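Exosome complex component Rrp42 (Archaeoglobus fulgidus, PDB 3M7N) is a non-catalytic subunit of the archaeal exosome, which degrades RNA, and probably contributes to structuring the active site of its partner Rrp41. Local coordinates at residues G77-N82 with V135-H140; V62-G67 with M161-P166; I9-V14 with M205-T210; Y196-S201 with D239-V244. All blocks are in the same frame, centred on the assembly; numbering follows the deposited sequence.

How the contacts relate
Contacts 1 and 2 build one region of the subunit and contacts 3 and 4 another, on opposite sides of the centre of the chain. Contacts 1 and 2 lie 10 Å apart between centres and share a sheet, strand 56-67 pairing with strand 131-141: Phe-136 N lies 2.7 Å from Lys-63 O, a probable hydrogen bond, and Val-135 packs on Val-62 and Met-64. Contacts 3 and 4, about 17 Å apart between centres, meet where Met-205 SD rests 3.6 Å from Pro-200 CG. RNA touches contact 1 directly; contact 2 has its nearest atom about 10 Å from the bound nucleic acid, and contacts 3 and 4 have theirs about 19 Å from it.

Contact 1 (G77-N82 with V135-H140); sequences GVIIVN and VFVDIH. With nucleotides of chain L.
Five backbone hydrogen bonds join the parallel strands 78-82 and 135-140, alternating in direction from Val-135 N to Val-78 O (2.7 Å) as far as Ile-139 N to Asn-82 O (2.7 Å). Beyond them, Asn-82 and Asp-138 stand side by side, their amide and carboxylate planes 16° apart, and a water lies 2.8 Å from Asn-82 OD1 and 2.9 Å from Asp-138 OD2. Asp-138 forms a salt bridge with Arg-89 of a neighbouring exonuclease 1 subunit. On the same face Ile-80 CD1 reaches Phe-136 CE2 at 4.1 Å, while its CG2 lies 3.8 Å from O2' of cytidine C3 of chain L. Replacing Ile-80 by alanine would probably leave the Phe-136 ring and the ribose without this shared apolar neighbour. On the opposite face, with Ile-79 and Val-135, Val-81 CG2 packs on Val-137 CB, and helix 100-115 covers Val-81. The cytidine O2' donates to Ile-79 O (3.1 Å): a main-chain carbonyl accepts from the 2'-hydroxyl, a bond that a deoxyribose could not make.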
loop_
_atom_site.group_PDB
_atom_site.type_symbol
_atom_site.label_atom_id
_atom_site.label_comp_id
_atom_site.label_asym_id
_atom_site.label_seq_id
_atom_site.Cartn_x
_atom_site.Cartn_y
_atom_site.Cartn_z
ATOM N N GLY H 77 -12.696 -33.573 -9.998
ATOM C CA GLY H 77 -11.830 -32.589 -10.611
ATOM C C GLY H 77 -12.202 -31.211 -10.095
ATOM O O GLY H 77 -13.246 -31.040 -9.446
ATOM N N VAL H 78 -11.348 -30.231 -10.393
ATOM C CA VAL H 78 -11.470 -28.878 -9.862
ATOM C C VAL H 78 -11.577 -27.828 -10.971
ATOM O O VAL H 78 -10.915 -27.938 -12.006
ATOM C CB VAL H 78 -10.248 -28.569 -8.984
ATOM C CG1 VAL H 78 -10.262 -27.136 -8.492
ATOM C CG2 VAL H 78 -10.199 -29.545 -7.820
ATOM N N ILE H 79 -12.415 -26.813 -10.761
ATOM C CA ILE H 79 -12.507 -25.688 -11.693
ATOM C C ILE H 79 -12.254 -24.415 -10.936
ATOM O O ILE H 79 -12.823 -24.194 -9.869
ATOM C CB ILE H 79 -13.886 -25.572 -12.379
ATOM C CG1 ILE H 79 -14.190 -26.834 -13.179
ATOM C CG2 ILE H 79 -13.918 -24.362 -13.311
ATOM C CD1 ILE H 79 -15.453 -26.739 -14.029
ATOM N N ILE H 80 -11.382 -23.580 -11.482
ATOM C CA ILE H 80 -11.003 -22.332 -10.839
ATOM C C ILE H 80 -11.061 -21.248 -11.888
ATOM O O ILE H 80 -10.457 -21.374 -12.951
ATOM C CB ILE H 80 -9.569 -22.387 -10.281
ATOM C CG1 ILE H 80 -9.264 -23.773 -9.721
ATOM C CG2 ILE H 80 -9.361 -21.289 -9.244
ATOM C CD1 ILE H 80 -8.114 -23.798 -8.739
ATOM N N VAL H 81 -11.793 -20.187 -11.588
ATOM C CA VAL H 81 -12.014 -19.125 -12.544
ATOM C C VAL H 81 -11.355 -17.845 -12.052
ATOM O O VAL H 81 -11.572 -17.421 -10.925
ATOM C CB VAL H 81 -13.539 -18.881 -12.762
ATOM C CG1 VAL H 81 -13.764 -17.719 -13.736
ATOM C CG2 VAL H 81 -14.222 -20.142 -13.274
ATOM N N ASN H 82 -10.534 -17.238 -12.892
ATOM C CA ASN H 82 -9.967 -15.935 -12.564
ATOM C C ASN H 82 -10.155 -14.951 -13.709
ATOM O O ASN H 82 -10.202 -15.330 -14.877
ATOM C CB ASN H 82 -8.470 -16.037 -12.200
ATOM C CG ASN H 82 -8.234 -16.780 -10.895
ATOM O OD1 ASN H 82 -8.013 -17.995 -10.885
ATOM N ND2 ASN H 82 -8.292 -16.060 -9.788
ATOM N N VAL H 135 -9.054 -27.589 -13.864
ATOM C CA VAL H 135 -9.357 -26.734 -15.012
ATOM C C VAL H 135 -9.233 -25.255 -14.641
ATOM O O VAL H 135 -10.012 -24.751 -13.833
ATOM C CB VAL H 135 -10.767 -27.025 -15.535
ATOM C CG1 VAL H 135 -11.029 -26.261 -16.801
ATOM C CG2 VAL H 135 -10.935 -28.526 -15.758
ATOM N N PHE H 136 -8.238 -24.575 -15.211
ATOM C CA PHE H 136 -8.059 -23.144 -15.001
ATOM C C PHE H 136 -8.777 -22.373 -16.071
ATOM O O PHE H 136 -8.462 -22.506 -17.258
ATOM C CB PHE H 136 -6.575 -22.749 -15.012
ATOM C CG PHE H 136 -5.816 -23.201 -13.786
ATOM C CD1 PHE H 136 -4.990 -24.312 -13.833
ATOM C CD2 PHE H 136 -5.936 -22.521 -12.592
ATOM C CE1 PHE H 136 -4.302 -24.729 -12.710
ATOM C CE2 PHE H 136 -5.237 -22.934 -11.466
ATOM C CZ PHE H 136 -4.432 -24.036 -11.526
ATOM N N VAL H 137 -9.754 -21.576 -15.650
ATOM C CA VAL H 137 -10.470 -20.709 -16.574
ATOM C C VAL H 137 -9.975 -19.293 -16.345
ATOM O O VAL H 137 -10.211 -18.690 -15.289
ATOM C CB VAL H 137 -12.025 -20.786 -16.420
ATOM C CG1 VAL H 137 -12.696 -19.794 -17.370
ATOM C CG2 VAL H 137 -12.540 -22.181 -16.706
ATOM N N ASP H 138 -9.254 -18.760 -17.320
ATOM C CA ASP H 138 -8.645 -17.450 -17.124
ATOM C C ASP H 138 -9.207 -16.447 -18.102
ATOM O O ASP H 138 -9.101 -16.609 -19.315
ATOM C CB ASP H 138 -7.113 -17.535 -17.150
ATOM C CG ASP H 138 -6.542 -18.202 -15.890
ATOM O OD1 ASP H 138 -6.028 -19.331 -15.983
ATOM O OD2 ASP H 138 -6.610 -17.600 -14.802
ATOM N N ILE H 139 -9.847 -15.424 -17.547
ATOM C CA ILE H 139 -10.580 -14.431 -18.322
ATOM C C ILE H 139 -9.695 -13.207 -18.466
ATOM O O ILE H 139 -9.118 -12.752 -17.487
ATOM C CB ILE H 139 -11.893 -14.034 -17.590
ATOM C CG1 ILE H 139 -12.802 -15.256 -17.427
ATOM C CG2 ILE H 139 -12.615 -12.879 -18.305
ATOM C CD1 ILE H 139 -13.949 -15.047 -16.464
ATOM N N HIS H 140 -9.621 -12.661 -19.676
ATOM C CA HIS H 140 -8.727 -11.551 -19.967
ATOM C C HIS H 140 -9.413 -10.500 -20.825
ATOM O O HIS H 140 -9.589 -10.685 -22.014
ATOM C CB HIS H 140 -7.491 -12.060 -20.701
ATOM C CG HIS H 140 -6.246 -11.310 -20.369
ATOM N ND1 HIS H 140 -5.837 -10.195 -21.075
ATOM C CD2 HIS H 140 -5.314 -11.506 -19.401
ATOM C CE1 HIS H 140 -4.718 -9.735 -20.552
ATOM N NE2 HIS H 140 -4.371 -10.520 -19.543
ATOM O "O5'" C L 3 -9.614 -20.733 -3.234
ATOM C "C5'" C L 3 -9.840 -20.184 -4.559
ATOM C "C4'" C L 3 -10.652 -21.038 -5.546
ATOM O "O4'" C L 3 -10.220 -22.426 -5.559
ATOM C "C3'" C L 3 -12.162 -21.143 -5.321
ATOM O "O3'" C L 3 -12.846 -19.985 -5.801
ATOM C "C2'" C L 3 -12.526 -22.387 -6.135
ATOM O "O2'" C L 3 -12.655 -22.165 -7.526
ATOM C "C1'" C L 3 -11.317 -23.277 -5.873
ATOM N N1 C L 3 -11.589 -24.220 -4.751
ATOM C C2 C L 3 -12.501 -25.272 -4.951
ATOM O O2 C L 3 -13.046 -25.395 -6.060
ATOM N N3 C L 3 -12.762 -26.127 -3.927
ATOM C C4 C L 3 -12.149 -25.952 -2.751
ATOM N N4 C L 3 -12.425 -26.817 -1.762
ATOM C C5 C L 3 -11.220 -24.882 -2.534
ATOM C C6 C L 3 -10.973 -24.043 -3.546
HETATM O O HOH W 1 -7.979 -19.588 -13.157
#

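Contact 2 (V62-G67 with M161-P166); sequences VKMQPG and MNTKVP
Met-64 lays its thioether across Thr-163 and Val-165, with SD 3.8 Å from Thr-163 CG2 and 4.0 Å from Val-165 CG2. The chain runs straight through chi2 (-178°) and bends only at chi3 (73°), which turns CE back to within 4.1 Å of the same Val-165 methyl. Nearer the backbone, Met-64 CB meets Pro-166 CD at 3.9 Å, and Pro-166 CG approaches Met-64 O at 3.6 Å. Val-62 crosses Thr-163 at about a right angle, its CB 3.7 Å from OG1; that hydroxyl is hydrogen-bonded to Ala-159 O in the helix just before. Segment 161-166 thus carries the chain out of helix 148-161 along the end of strand 56-67, and Trp-133 of the adjoining strand packs on Val-165 and Pro-166. No hydrogen bond links the two segments. Their cohesion is apolar, built largely round the Met-64 side chain, while the Thr-163 hydroxyl, buried against Val-62, is satisfied by the preceding helix.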
loop_
_atom_site.group_PDB
_atom_site.type_symbol
_atom_site.label_atom_id
_atom_site.label_comp_id
_atom_site.label_asym_id
_atom_site.label_seq_id
_atom_site.Cartn_x
_atom_site.Cartn_y
_atom_site.Cartn_z
ATOM N N VAL H 62 -8.308 -21.774 -21.417
ATOM C CA VAL H 62 -8.433 -22.823 -20.430
ATOM C C VAL H 62 -7.150 -23.624 -20.366
ATOM O O VAL H 62 -6.575 -23.951 -21.392
ATOM C CB VAL H 62 -9.604 -23.785 -20.763
ATOM C CG1 VAL H 62 -9.706 -24.884 -19.703
ATOM C CG2 VAL H 62 -10.911 -23.017 -20.872
ATOM N N LYS H 63 -6.715 -23.940 -19.152
ATOM C CA LYS H 63 -5.559 -24.796 -18.945
ATOM C C LYS H 63 -5.906 -25.939 -17.996
ATOM O O LYS H 63 -6.582 -25.741 -16.985
ATOM C CB LYS H 63 -4.376 -23.996 -18.379
ATOM C CG LYS H 63 -3.853 -22.905 -19.293
ATOM C CD LYS H 63 -3.287 -23.488 -20.587
ATOM C CE LYS H 63 -1.987 -24.252 -20.346
ATOM N NZ LYS H 63 -1.279 -24.543 -21.628
ATOM N N MET H 64 -5.437 -27.136 -18.317
ATOM C CA MET H 64 -5.691 -28.283 -17.465
ATOM C C MET H 64 -4.384 -28.951 -17.094
ATOM O O MET H 64 -3.507 -29.135 -17.938
ATOM C CB MET H 64 -6.592 -29.292 -18.174
ATOM C CG MET H 64 -7.972 -28.762 -18.517
ATOM S SD MET H 64 -8.982 -30.028 -19.299
ATOM C CE MET H 64 -9.321 -31.077 -17.881
ATOM N N GLN H 65 -4.255 -29.303 -15.825
ATOM C CA GLN H 65 -3.104 -30.056 -15.362
ATOM C C GLN H 65 -3.540 -30.974 -14.226
ATOM O O GLN H 65 -4.471 -30.654 -13.490
ATOM C CB GLN H 65 -1.973 -29.114 -14.933
ATOM C CG GLN H 65 -2.332 -28.185 -13.790
ATOM C CD GLN H 65 -1.214 -27.214 -13.433
ATOM O OE1 GLN H 65 -0.659 -26.525 -14.298
ATOM N NE2 GLN H 65 -0.881 -27.153 -12.147
ATOM N N PRO H 66 -2.902 -32.145 -14.115
ATOM C CA PRO H 66 -3.197 -33.058 -13.005
ATOM C C PRO H 66 -2.868 -32.367 -11.701
ATOM O O PRO H 66 -2.045 -31.462 -11.713
ATOM C CB PRO H 66 -2.234 -34.213 -13.247
ATOM C CG PRO H 66 -2.018 -34.210 -14.728
ATOM C CD PRO H 66 -2.037 -32.768 -15.133
ATOM N N GLY H 67 -3.500 -32.759 -10.603
ATOM C CA GLY H 67 -3.222 -32.117 -9.334
ATOM C C GLY H 67 -3.929 -32.706 -8.126
ATOM O O GLY H 67 -4.611 -33.732 -8.200
ATOM N N MET H 161 -16.200 -25.619 -24.166
ATOM C CA MET H 161 -16.721 -26.445 -25.243
ATOM C C MET H 161 -15.666 -26.771 -26.310
ATOM O O MET H 161 -15.814 -27.735 -27.047
ATOM C CB MET H 161 -17.924 -25.762 -25.889
ATOM C CG MET H 161 -19.147 -25.686 -24.978
ATOM S SD MET H 161 -20.451 -24.637 -25.644
ATOM C CE MET H 161 -21.027 -25.657 -27.013
ATOM N N ASN H 162 -14.602 -25.980 -26.398
ATOM C CA ASN H 162 -13.540 -26.304 -27.339
ATOM C C ASN H 162 -12.229 -26.692 -26.673
ATOM O O ASN H 162 -11.169 -26.547 -27.261
ATOM C CB ASN H 162 -13.325 -25.167 -28.320
ATOM C CG ASN H 162 -14.556 -24.904 -29.182
ATOM O OD1 ASN H 162 -14.606 -25.319 -30.343
ATOM N ND2 ASN H 162 -15.552 -24.199 -28.620
ATOM N N THR H 163 -12.317 -27.207 -25.453
ATOM C CA THR H 163 -11.158 -27.696 -24.734
ATOM C C THR H 163 -10.797 -29.142 -25.078
ATOM O O THR H 163 -11.659 -29.978 -25.350
ATOM C CB THR H 163 -11.362 -27.582 -23.216
ATOM O OG1 THR H 163 -11.433 -26.202 -22.852
ATOM C CG2 THR H 163 -10.215 -28.240 -22.461
ATOM N N LYS H 164 -9.500 -29.426 -25.056
ATOM C CA LYS H 164 -8.996 -30.764 -25.324
ATOM C C LYS H 164 -8.150 -31.182 -24.139
ATOM O O LYS H 164 -7.141 -30.537 -23.828
ATOM C CB LYS H 164 -8.165 -30.768 -26.606
ATOM C CG LYS H 164 -7.387 -32.062 -26.834
ATOM C CD LYS H 164 -6.387 -31.935 -27.999
ATOM C CE LYS H 164 -7.084 -32.099 -29.345
ATOM N NZ LYS H 164 -6.132 -32.064 -30.488
ATOM N N VAL H 165 -8.575 -32.234 -23.451
ATOM C CA VAL H 165 -7.835 -32.703 -22.288
ATOM C C VAL H 165 -6.441 -33.149 -22.711
ATOM O O VAL H 165 -6.288 -33.880 -23.684
ATOM C CB VAL H 165 -8.566 -33.835 -21.544
ATOM C CG1 VAL H 165 -7.817 -34.186 -20.273
ATOM C CG2 VAL H 165 -9.983 -33.409 -21.205
ATOM N N PRO H 166 -5.413 -32.686 -21.998
ATOM C CA PRO H 166 -4.045 -32.989 -22.421
ATOM C C PRO H 166 -3.545 -34.261 -21.753
ATOM O O PRO H 166 -2.595 -34.198 -20.976
ATOM C CB PRO H 166 -3.250 -31.796 -21.881
ATOM C CG PRO H 166 -4.117 -31.207 -20.756
ATOM C CD PRO H 166 -5.433 -31.944 -20.732
#

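Contact 3 (I9-V14 with M205-T210); sequences IKRDYV and MSVGDT
A tertiary contact near the protein surface joins the N-terminal helix 4-19 to the turn at the end of helix 202-205, two parts of the chain some 190 residues apart. The turn, type I from Met-205 to Gly-208, presents Ser-206 and Val-207 to one side of the N-terminal helix. Arg-11 stretches along the turn; with CG anti to the backbone N (chi1 179°) and the chain extended to NE, CG passes 3.7 Å from Val-207 CA and CD 3.3 Å from Ser-206 O. At its end NE donates to Val-207 O at 3.0 Å; the acceptor lies near the guanidinium plane, but the bond is bent, with 144° at the hydrogen. Outside the two segments, NH2 of the same group forms a salt bridge with an acidic side chain of another protein chain. A leucine in place of Arg-11 would probably leave Val-207 O without this donor and that acidic group without its mate. Ser-206 OG nestles 3.3 Å from Arg-11 CA while bonding to Glu-203 O, and Val-14 CG1 packs on Val-207 CG2 at 3.7 Å. One guanidinium group therefore serves two ends, tying the turn to the helix and the helix to a neighbouring chain.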
loop_
_atom_site.group_PDB
_atom_site.type_symbol
_atom_site.label_atom_id
_atom_site.label_comp_id
_atom_site.label_asym_id
_atom_site.label_seq_id
_atom_site.Cartn_x
_atom_site.Cartn_y
_atom_site.Cartn_z
ATOM N N ILE H 9 -22.077 14.177 -18.517
ATOM C CA ILE H 9 -22.825 14.792 -19.598
ATOM C C ILE H 9 -23.451 13.695 -20.429
ATOM O O ILE H 9 -24.614 13.793 -20.841
ATOM C CB ILE H 9 -21.930 15.674 -20.478
ATOM C CG1 ILE H 9 -21.468 16.906 -19.683
ATOM C CG2 ILE H 9 -22.663 16.088 -21.762
ATOM C CD1 ILE H 9 -22.607 17.668 -19.034
ATOM N N LYS H 10 -22.672 12.640 -20.645
ATOM C CA LYS H 10 -23.139 11.460 -21.360
ATOM C C LYS H 10 -24.297 10.809 -20.606
ATOM O O LYS H 10 -25.185 10.216 -21.205
ATOM C CB LYS H 10 -22.000 10.449 -21.540
ATOM C CG LYS H 10 -22.435 9.179 -22.239
ATOM C CD LYS H 10 -22.696 9.452 -23.698
ATOM C CE LYS H 10 -21.426 9.972 -24.329
ATOM N NZ LYS H 10 -21.484 9.919 -25.809
ATOM N N ARG H 11 -24.274 10.915 -19.286
ATOM C CA ARG H 11 -25.369 10.427 -18.475
ATOM C C ARG H 11 -26.660 11.190 -18.807
ATOM O O ARG H 11 -27.725 10.588 -18.983
ATOM C CB ARG H 11 -25.034 10.534 -16.987
ATOM C CG ARG H 11 -26.146 10.058 -16.060
ATOM C CD ARG H 11 -25.625 9.789 -14.656
ATOM N NE ARG H 11 -26.719 9.500 -13.730
ATOM C CZ ARG H 11 -27.523 10.432 -13.220
ATOM N NH1 ARG H 11 -28.488 10.083 -12.391
ATOM N NH2 ARG H 11 -27.357 11.717 -13.533
ATOM N N ASP H 12 -26.562 12.512 -18.912
ATOM C CA ASP H 12 -27.718 13.311 -19.293
ATOM C C ASP H 12 -28.281 12.882 -20.644
ATOM O O ASP H 12 -29.486 12.838 -20.822
ATOM C CB ASP H 12 -27.366 14.791 -19.336
ATOM C CG ASP H 12 -27.278 15.412 -17.951
ATOM O OD1 ASP H 12 -26.865 16.587 -17.864
ATOM O OD2 ASP H 12 -27.623 14.730 -16.960
ATOM N N TYR H 13 -27.402 12.566 -21.589
ATOM C CA TYR H 13 -27.827 12.198 -22.927
ATOM C C TYR H 13 -28.597 10.867 -22.939
ATOM O O TYR H 13 -29.680 10.774 -23.508
ATOM C CB TYR H 13 -26.636 12.134 -23.879
ATOM C CG TYR H 13 -27.070 11.920 -25.308
ATOM C CD1 TYR H 13 -27.851 12.862 -25.960
ATOM C CD2 TYR H 13 -26.710 10.772 -26.004
ATOM C CE1 TYR H 13 -28.264 12.667 -27.263
ATOM C CE2 TYR H 13 -27.115 10.574 -27.305
ATOM C CZ TYR H 13 -27.892 11.522 -27.933
ATOM O OH TYR H 13 -28.296 11.331 -29.235
ATOM N N VAL H 14 -28.033 9.852 -22.297
ATOM C CA VAL H 14 -28.707 8.577 -22.134
ATOM C C VAL H 14 -30.046 8.760 -21.432
ATOM O O VAL H 14 -31.052 8.213 -21.858
ATOM C CB VAL H 14 -27.858 7.601 -21.324
ATOM C CG1 VAL H 14 -28.632 6.330 -21.049
ATOM C CG2 VAL H 14 -26.549 7.300 -22.053
ATOM N N MET H 205 -23.534 2.818 -19.292
ATOM C CA MET H 205 -23.099 2.650 -17.912
ATOM C C MET H 205 -22.775 4.004 -17.257
ATOM O O MET H 205 -22.657 4.092 -16.053
ATOM C CB MET H 205 -21.891 1.716 -17.822
ATOM C CG MET H 205 -22.177 0.246 -18.179
ATOM S SD MET H 205 -23.482 -0.550 -17.216
ATOM C CE MET H 205 -22.832 -0.369 -15.548
ATOM N N SER H 206 -22.643 5.059 -18.048
ATOM C CA SER H 206 -22.422 6.375 -17.478
ATOM C C SER H 206 -23.519 6.731 -16.477
ATOM O O SER H 206 -23.347 7.582 -15.626
ATOM C CB SER H 206 -22.397 7.420 -18.582
ATOM O OG SER H 206 -23.710 7.600 -19.072
ATOM N N VAL H 207 -24.661 6.077 -16.589
ATOM C CA VAL H 207 -25.779 6.365 -15.708
ATOM C C VAL H 207 -25.512 5.946 -14.269
ATOM O O VAL H 207 -25.968 6.598 -13.343
ATOM C CB VAL H 207 -27.088 5.712 -16.227
ATOM C CG1 VAL H 207 -28.195 5.860 -15.203
ATOM C CG2 VAL H 207 -27.499 6.346 -17.562
ATOM N N GLY H 208 -24.792 4.848 -14.080
ATOM C CA GLY H 208 -24.509 4.350 -12.748
ATOM C C GLY H 208 -24.223 2.876 -12.856
ATOM O O GLY H 208 -24.509 2.269 -13.889
ATOM N N ASP H 209 -23.658 2.286 -11.813
ATOM C CA ASP H 209 -23.262 0.883 -11.883
ATOM C C ASP H 209 -24.323 -0.013 -11.239
ATOM O O ASP H 209 -24.046 -0.751 -10.300
ATOM C CB ASP H 209 -21.906 0.679 -11.213
ATOM C CG ASP H 209 -21.264 -0.647 -11.576
ATOM O OD1 ASP H 209 -21.854 -1.400 -12.386
ATOM O OD2 ASP H 209 -20.161 -0.941 -11.054
ATOM N N THR H 210 -25.537 0.057 -11.760
ATOM C CA THR H 210 -26.692 -0.558 -11.109
ATOM C C THR H 210 -27.294 -1.624 -12.026
ATOM O O THR H 210 -28.081 -1.322 -12.935
ATOM C CB THR H 210 -27.734 0.497 -10.827
ATOM O OG1 THR H 210 -27.921 1.273 -12.017
ATOM C CG2 THR H 210 -27.255 1.414 -9.738
#

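Contact 4 (Y196-S201 with D239-V244); sequences YLVDPS and DELLDV
In the second RNase PH family domain, helix 235-253 packs over an antiparallel sheet, and here it meets the edge strand 195-198. The axes of strand 196-198 and helix 239-244 run nearly parallel, 13° apart, at a closest approach of 10.6 Å. Tyr-196 bridges much of that gap. With chi1 at 55°, its CG sits between the backbone N and the carbonyl carbon, and the ring reaches the helix. Leu-241 CD1 lies over one ring face, 3.9 Å from the centroid, a CH-pi contact; its CD2 flanks Tyr-196 CB. Val-244 CG2 approaches the ring obliquely and comes within 3.4 Å of OH. Two residues along the strand, Val-198 CG2 touches Val-244 CG1 at 4.1 Å, extending the apolar patch, and Ser-189 and Ile-191 of the adjoining strand receive Leu-241. Elsewhere on the helix, Asp-243 forms a salt bridge with Arg-212 of an exonuclease 1 subunit. The polar end of the contact is made by Glu-240, whose extended side chain brings its carboxylate to the ring edge with the two planes 78° apart. Tyr-196 OH donates to Glu-240 OE1 at 2.8 Å, meeting the oxygen from above the carboxylate plane.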
loop_
_atom_site.group_PDB
_atom_site.type_symbol
_atom_site.label_atom_id
_atom_site.label_comp_id
_atom_site.label_asym_id
_atom_site.label_seq_id
_atom_site.Cartn_x
_atom_site.Cartn_y
_atom_site.Cartn_z
ATOM N N TYR H 196 -35.332 -1.205 -17.515
ATOM C CA TYR H 196 -34.126 -2.000 -17.676
ATOM C C TYR H 196 -33.556 -1.834 -19.084
ATOM O O TYR H 196 -34.283 -1.508 -20.025
ATOM C CB TYR H 196 -34.408 -3.469 -17.380
ATOM C CG TYR H 196 -35.528 -4.050 -18.205
ATOM C CD1 TYR H 196 -35.318 -4.418 -19.523
ATOM C CD2 TYR H 196 -36.808 -4.230 -17.661
ATOM C CE1 TYR H 196 -36.351 -4.960 -20.293
ATOM C CE2 TYR H 196 -37.844 -4.769 -18.412
ATOM C CZ TYR H 196 -37.613 -5.133 -19.732
ATOM O OH TYR H 196 -38.641 -5.650 -20.506
ATOM N N LEU H 197 -32.250 -2.029 -19.219
ATOM C CA LEU H 197 -31.604 -2.022 -20.526
ATOM C C LEU H 197 -30.650 -3.204 -20.570
ATOM O O LEU H 197 -29.573 -3.195 -19.935
ATOM C CB LEU H 197 -30.866 -0.711 -20.823
ATOM C CG LEU H 197 -31.620 0.627 -20.879
ATOM C CD1 LEU H 197 -32.031 1.069 -19.477
ATOM C CD2 LEU H 197 -30.772 1.726 -21.553
ATOM N N VAL H 198 -31.086 -4.233 -21.297
ATOM C CA VAL H 198 -30.329 -5.460 -21.469
ATOM C C VAL H 198 -29.039 -5.146 -22.223
ATOM O O VAL H 198 -29.057 -4.393 -23.185
ATOM C CB VAL H 198 -31.152 -6.502 -22.253
ATOM C CG1 VAL H 198 -30.286 -7.686 -22.659
ATOM C CG2 VAL H 198 -32.377 -6.953 -21.434
ATOM N N ASP H 199 -27.923 -5.710 -21.762
ATOM C CA ASP H 199 -26.645 -5.560 -22.458
ATOM C C ASP H 199 -26.213 -4.098 -22.575
ATOM O O ASP H 199 -26.051 -3.569 -23.667
ATOM C CB ASP H 199 -26.702 -6.204 -23.849
ATOM C CG ASP H 199 -25.355 -6.203 -24.529
ATOM O OD1 ASP H 199 -25.292 -6.122 -25.773
ATOM O OD2 ASP H 199 -24.345 -6.280 -23.799
ATOM N N PRO H 200 -26.038 -3.433 -21.437
ATOM C CA PRO H 200 -25.683 -2.010 -21.487
ATOM C C PRO H 200 -24.306 -1.769 -22.135
ATOM O O PRO H 200 -23.334 -2.486 -21.863
ATOM C CB PRO H 200 -25.645 -1.621 -20.007
ATOM C CG PRO H 200 -25.251 -2.896 -19.321
ATOM C CD PRO H 200 -26.002 -3.967 -20.067
ATOM N N SER H 201 -24.233 -0.774 -23.004
ATOM C CA SER H 201 -22.957 -0.334 -23.521
ATOM C C SER H 201 -22.224 0.457 -22.413
ATOM O O SER H 201 -22.813 0.800 -21.379
ATOM C CB SER H 201 -23.150 0.531 -24.776
ATOM O OG SER H 201 -23.743 1.787 -24.477
ATOM N N ASP H 239 -39.690 -9.126 -11.879
ATOM C CA ASP H 239 -40.516 -10.197 -12.466
ATOM C C ASP H 239 -40.530 -10.155 -13.988
ATOM O O ASP H 239 -40.343 -11.174 -14.656
ATOM C CB ASP H 239 -41.949 -10.140 -11.927
ATOM C CG ASP H 239 -42.019 -10.518 -10.456
ATOM O OD1 ASP H 239 -41.221 -11.391 -10.061
ATOM O OD2 ASP H 239 -42.830 -9.925 -9.703
ATOM N N GLU H 240 -40.748 -8.961 -14.520
ATOM C CA GLU H 240 -40.758 -8.767 -15.943
ATOM C C GLU H 240 -39.384 -9.112 -16.523
ATOM O O GLU H 240 -39.291 -9.817 -17.533
ATOM C CB GLU H 240 -41.155 -7.331 -16.262
ATOM C CG GLU H 240 -41.224 -7.031 -17.753
ATOM C CD GLU H 240 -41.356 -5.544 -18.038
ATOM O OE1 GLU H 240 -41.098 -5.126 -19.195
ATOM O OE2 GLU H 240 -41.712 -4.803 -17.093
ATOM N N LEU H 241 -38.323 -8.652 -15.859
ATOM C CA LEU H 241 -36.957 -8.866 -16.345
ATOM C C LEU H 241 -36.515 -10.318 -16.216
ATOM O O LEU H 241 -35.708 -10.801 -16.991
ATOM C CB LEU H 241 -35.963 -7.954 -15.612
ATOM C CG LEU H 241 -34.537 -7.889 -16.173
ATOM C CD1 LEU H 241 -34.555 -7.602 -17.685
ATOM C CD2 LEU H 241 -33.707 -6.834 -15.430
ATOM N N LEU H 242 -37.040 -11.015 -15.224
ATOM C CA LEU H 242 -36.783 -12.443 -15.097
ATOM C C LEU H 242 -37.142 -13.140 -16.413
ATOM O O LEU H 242 -36.353 -13.947 -16.943
ATOM C CB LEU H 242 -37.636 -13.016 -13.956
ATOM C CG LEU H 242 -37.209 -14.223 -13.122
ATOM C CD1 LEU H 242 -38.415 -15.066 -12.849
ATOM C CD2 LEU H 242 -36.108 -15.068 -13.746
ATOM N N ASP H 243 -38.335 -12.820 -16.939
ATOM C CA ASP H 243 -38.847 -13.466 -18.157
ATOM C C ASP H 243 -38.071 -13.051 -19.387
ATOM O O ASP H 243 -37.605 -13.896 -20.165
ATOM C CB ASP H 243 -40.361 -13.210 -18.347
ATOM C CG ASP H 243 -41.212 -13.916 -17.273
ATOM O OD1 ASP H 243 -40.849 -15.040 -16.854
ATOM O OD2 ASP H 243 -42.224 -13.335 -16.826
ATOM N N VAL H 244 -37.919 -11.747 -19.557
ATOM C CA VAL H 244 -37.141 -11.211 -20.659
ATOM C C VAL H 244 -35.765 -11.880 -20.733
ATOM O O VAL H 244 -35.310 -12.244 -21.823
ATOM C CB VAL H 244 -37.023 -9.671 -20.538
ATOM C CG1 VAL H 244 -35.867 -9.134 -21.383
ATOM C CG2 VAL H 244 -38.341 -9.000 -20.924
#